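Local coordinates for HTH-type transcriptional regulator Rv1985c/MT2039 (Mycobacterium tuberculosis, PDB 3ISP), which probably activates expression of the exporter LysE and represses its own gene, acting as a homodimeric DNA-binding regulator of the LysR family, at residues Asp104-Ala107 with Thr108-Ala112; Ser275-Ile278 with Ala279-Thr282. One frame throughout, in Å; residues are numbered along the deposited sequence.

Interaction 1: Asp104-Ala107 with Thr108-Ala112; sequences DSMA and TWFSA
Thr108 folds back on helix 103-107, its OG1 donating to Asp104 O over 2.8 Å. The C=O...O angle of 147° and a donor in the carbonyl plane support a directed bond. A chi1 of 58° sets Thr108 OG1 between its own backbone N and carbonyl carbon and so directs it to Asp104 O. Ser105 O takes two amides from opposite faces of its plane: Phe110 N at 2.9 Å, tilted 27° from that plane, and Thr108 N at 3.3 Å, far above it. The first is an i to i+5 backbone bond where the chain leaves the helix in the LysR substrate-binding domain. One hydroxyl and two amide bonds thus hold this exit. Trp109 turns its indole back over the same residue, with Ser105 O over one ring face, near the rim, while Ser105 CB lies 3.5 Å from Trp109 NE1. Met106, its chain bent at chi2 and chi3, brings CE obliquely to Phe110 CD2 at 3.9 Å. Met106 and Ala107 touch Glu225 of the second subunit. Trp109 and Phe110 pack on Val285 of helix 276-288 and on Val145 of strand 143-146, Phe110 also meets Ile99 and Val101 of strand 95-101, and Thr108 lies against helix 242-251.

Interaction 2: Ser275-Ile278 with Ala279-Thr282; sequences SPII and ARIT
Arg280 curls along the first turn of helix 276-288, bringing its guanidinium back to Pro276 and Ile277. CG is anti to the backbone N (chi1 170°) and the next torsion is extended, but the chain then bends at chi3 (-30°), which returns the head group toward the start of the helix. As a result Pro276 O sits over one face of the guanidinium, offset toward the rim, with Arg280 NH2 3.5 Å from Pro276 O. The other terminal nitrogen is set against aliphatic carbon: Arg280 NH1 is 3.7 Å from Ile277 CG1, and the two side chains run at a slant to each other. Ile277 also points CG2 at the next turn, where it meets Ile281 CG1 at 4.2 Å, a loose apolar contact. Ile278 and Thr282 make the following i to i+4 pair. Ile278 O receives Thr282 N at 2.7 Å and Thr282 OG1 at 3.1 Å; the amide comes nearly in line with the carbonyl, whereas the hydroxyl stands 56° out of its plane. With Thr282 OG1 beside its own backbone N, the hydroxyl can reach that oxygen, and Trp268 NE1 also hydrogen-bonds to Thr282 OG1. Ser275 occupies the N-cap position: its OG accepts a weak but nearly straight bond from Ile278 N (3.4 Å), and Glu81 of helix 66-82 bonds both to Ser275 OG and to Ile277 N. The carboxylate of Glu81 probably interacts favourably with the positive end of the helix dipole. Chemically, then, the contact pairs a polar start, capped by Ser275 and Glu81, with a side made of aliphatic carbon, while the arginine covers part of the first turn by packing, with no side-chain hydrogen bond to residues 275-278.

In the fold
Interactions 1 and 2 both lie in the LysR substrate-binding domain, their centres about 19 Å and their nearest atoms about 7 Å apart. They do not touch, yet helix 276-288 links them: interaction 2 forms its first turns, and Trp109 and Phe110 of interaction 1 pack farther along it on Val285. Interaction 1 is buried; interaction 2 is partly so, with Pro276, Ala279 and Arg280 exposed and Ile278, Ile281 and Thr282 against strand 255-271. Each has one doubly used carbonyl: two amides reach Ser105 O from opposite faces, whereas an amide and a hydroxyl of one residue reach Ile278 O. Interaction 1 reaches the second subunit; interaction 2 instead meets helix 66-82 of its own chain.

Interaction 1: Asp104-Ala107 with Thr108-Ala112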
loop_
_atom_site.group_PDB
_atom_site.type_symbol
_atom_site.label_atom_id
_atom_site.label_comp_id
_atom_site.label_asym_id
_atom_site.label_seq_id
_atom_site.Cartn_x
_atom_site.Cartn_y
_atom_site.Cartn_z
ATOM N N ASP A 104 18.939 3.643 14.917
ATOM C CA ASP A 104 19.991 3.054 15.739
ATOM C C ASP A 104 21.378 3.677 15.528
ATOM O O ASP A 104 22.181 3.731 16.459
ATOM C CB ASP A 104 20.037 1.540 15.528
ATOM C CG ASP A 104 18.889 0.827 16.215
ATOM O OD1 ASP A 104 18.297 1.426 17.149
ATOM O OD2 ASP A 104 18.585 -0.327 15.824
ATOM N N SER A 105 21.661 4.159 14.324
ATOM C CA SER A 105 22.941 4.829 14.104
ATOM C C SER A 105 22.966 6.230 14.679
ATOM O O SER A 105 23.997 6.678 15.179
ATOM C CB SER A 105 23.319 4.861 12.625
ATOM O OG SER A 105 23.517 3.551 12.115
ATOM N N MET A 106 21.838 6.930 14.603
ATOM C CA MET A 106 21.797 8.305 15.083
ATOM C C MET A 106 21.963 8.353 16.599
ATOM O O MET A 106 22.551 9.282 17.137
ATOM C CB MET A 106 20.507 9.020 14.648
ATOM C CG MET A 106 20.323 10.415 15.261
ATOM S SD MET A 106 21.592 11.628 14.816
ATOM C CE MET A 106 21.271 11.769 13.100
ATOM N N ALA A 107 21.457 7.344 17.287
ATOM C CA ALA A 107 21.523 7.344 18.738
ATOM C C ALA A 107 22.894 6.915 19.246
ATOM O O ALA A 107 23.254 7.181 20.394
ATOM C CB ALA A 107 20.443 6.458 19.323
ATOM N N THR A 108 23.656 6.239 18.402
ATOM C CA THR A 108 24.945 5.752 18.846
ATOM C C THR A 108 26.083 6.514 18.181
ATOM O O THR A 108 26.406 7.633 18.573
ATOM C CB THR A 108 25.083 4.247 18.628
ATOM O OG1 THR A 108 24.903 3.946 17.242
ATOM C CG2 THR A 108 24.027 3.509 19.423
ATOM N N TRP A 109 26.665 5.931 17.146
ATOM C CA TRP A 109 27.885 6.483 16.583
ATOM C C TRP A 109 27.725 7.743 15.742
ATOM O O TRP A 109 28.585 8.623 15.812
ATOM C CB TRP A 109 28.622 5.412 15.803
ATOM C CG TRP A 109 27.877 4.899 14.634
ATOM C CD1 TRP A 109 27.005 3.848 14.600
ATOM C CD2 TRP A 109 27.960 5.399 13.297
ATOM N NE1 TRP A 109 26.524 3.674 13.318
ATOM C CE2 TRP A 109 27.099 4.610 12.502
ATOM C CE3 TRP A 109 28.677 6.437 12.697
ATOM C CZ2 TRP A 109 26.941 4.828 11.145
ATOM C CZ3 TRP A 109 28.519 6.650 11.356
ATOM C CH2 TRP A 109 27.656 5.850 10.589
ATOM N N PHE A 110 26.641 7.854 14.969
ATOM C CA PHE A 110 26.541 8.924 13.965
ATOM C C PHE A 110 26.671 10.332 14.538
ATOM O O PHE A 110 27.160 11.242 13.879
ATOM C CB PHE A 110 25.248 8.813 13.161
ATOM C CG PHE A 110 25.243 9.638 11.895
ATOM C CD1 PHE A 110 25.587 9.075 10.687
ATOM C CD2 PHE A 110 24.878 10.972 11.918
ATOM C CE1 PHE A 110 25.578 9.834 9.532
ATOM C CE2 PHE A 110 24.863 11.725 10.763
ATOM C CZ PHE A 110 25.216 11.161 9.575
ATOM N N SER A 111 26.210 10.508 15.764
ATOM C CA SER A 111 26.314 11.780 16.455
ATOM C C SER A 111 27.625 12.512 16.174
ATOM O O SER A 111 27.649 13.731 16.066
ATOM C CB SER A 111 26.187 11.539 17.951
ATOM O OG SER A 111 26.585 12.690 18.658
ATOM N N ALA A 112 28.717 11.765 16.061
ATOM C CA ALA A 112 30.051 12.354 15.963
ATOM C C ALA A 112 30.207 13.227 14.739
ATOM O O ALA A 112 31.083 14.090 14.698
ATOM C CB ALA A 112 31.120 11.258 15.966
#

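Interaction 2: Ser275-Ile278 with Ala279-Thr282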
loop_
_atom_site.group_PDB
_atom_site.type_symbol
_atom_site.label_atom_id
_atom_site.label_comp_id
_atom_site.label_asym_id
_atom_site.label_seq_id
_atom_site.Cartn_x
_atom_site.Cartn_y
_atom_site.Cartn_z
ATOM N N SER A 275 32.680 15.189 -6.054
ATOM C CA SER A 275 32.228 16.317 -5.267
ATOM C C SER A 275 33.092 16.463 -4.035
ATOM O O SER A 275 33.142 15.577 -3.193
ATOM C CB SER A 275 30.769 16.137 -4.863
ATOM O OG SER A 275 30.277 17.298 -4.227
ATOM N N PRO A 276 33.809 17.575 -3.943
ATOM C CA PRO A 276 34.548 17.819 -2.709
ATOM C C PRO A 276 33.631 17.750 -1.482
ATOM O O PRO A 276 34.055 17.234 -0.449
ATOM C CB PRO A 276 35.114 19.222 -2.922
ATOM C CG PRO A 276 35.293 19.302 -4.408
ATOM C CD PRO A 276 34.130 18.552 -4.996
ATOM N N ILE A 277 32.392 18.223 -1.583
ATOM C CA ILE A 277 31.494 18.140 -0.429
ATOM C C ILE A 277 31.128 16.694 -0.105
ATOM O O ILE A 277 31.186 16.289 1.049
ATOM C CB ILE A 277 30.211 18.984 -0.575
ATOM C CG1 ILE A 277 30.547 20.433 -0.903
ATOM C CG2 ILE A 277 29.445 18.994 0.725
ATOM C CD1 ILE A 277 29.335 21.255 -1.312
ATOM N N ILE A 278 30.758 15.912 -1.112
ATOM C CA ILE A 278 30.457 14.499 -0.877
ATOM C C ILE A 278 31.624 13.729 -0.234
ATOM O O ILE A 278 31.494 13.188 0.863
ATOM C CB ILE A 278 30.021 13.776 -2.160
ATOM C CG1 ILE A 278 28.779 14.450 -2.743
ATOM C CG2 ILE A 278 29.748 12.310 -1.870
ATOM C CD1 ILE A 278 27.746 14.806 -1.712
ATOM N N ALA A 279 32.760 13.676 -0.915
ATOM C CA ALA A 279 33.933 13.011 -0.365
ATOM C C ALA A 279 34.190 13.425 1.087
ATOM O O ALA A 279 34.458 12.580 1.944
ATOM C CB ALA A 279 35.159 13.279 -1.232
ATOM N N ARG A 280 34.105 14.723 1.366
ATOM C CA ARG A 280 34.311 15.209 2.726
ATOM C C ARG A 280 33.302 14.623 3.710
ATOM O O ARG A 280 33.688 14.107 4.755
ATOM C CB ARG A 280 34.270 16.732 2.774
ATOM C CG ARG A 280 34.228 17.298 4.175
ATOM C CD ARG A 280 34.149 18.808 4.137
ATOM N NE ARG A 280 34.823 19.343 2.953
ATOM C CZ ARG A 280 34.197 19.954 1.949
ATOM N NH1 ARG A 280 32.870 20.116 1.996
ATOM N NH2 ARG A 280 34.893 20.405 0.907
ATOM N N ILE A 281 32.013 14.721 3.386
ATOM C CA ILE A 281 30.974 14.110 4.205
ATOM C C ILE A 281 31.269 12.618 4.388
ATOM O O ILE A 281 31.200 12.101 5.497
ATOM C CB ILE A 281 29.573 14.291 3.578
ATOM C CG1 ILE A 281 29.229 15.774 3.448
ATOM C CG2 ILE A 281 28.502 13.614 4.416
ATOM C CD1 ILE A 281 28.535 16.341 4.650
ATOM N N THR A 282 31.619 11.938 3.300
ATOM C CA THR A 282 31.937 10.514 3.343
ATOM C C THR A 282 33.067 10.209 4.322
ATOM O O THR A 282 32.991 9.250 5.083
ATOM C CB THR A 282 32.298 9.963 1.949
ATOM O OG1 THR A 282 31.191 10.148 1.067
ATOM C CG2 THR A 282 32.606 8.478 2.019
#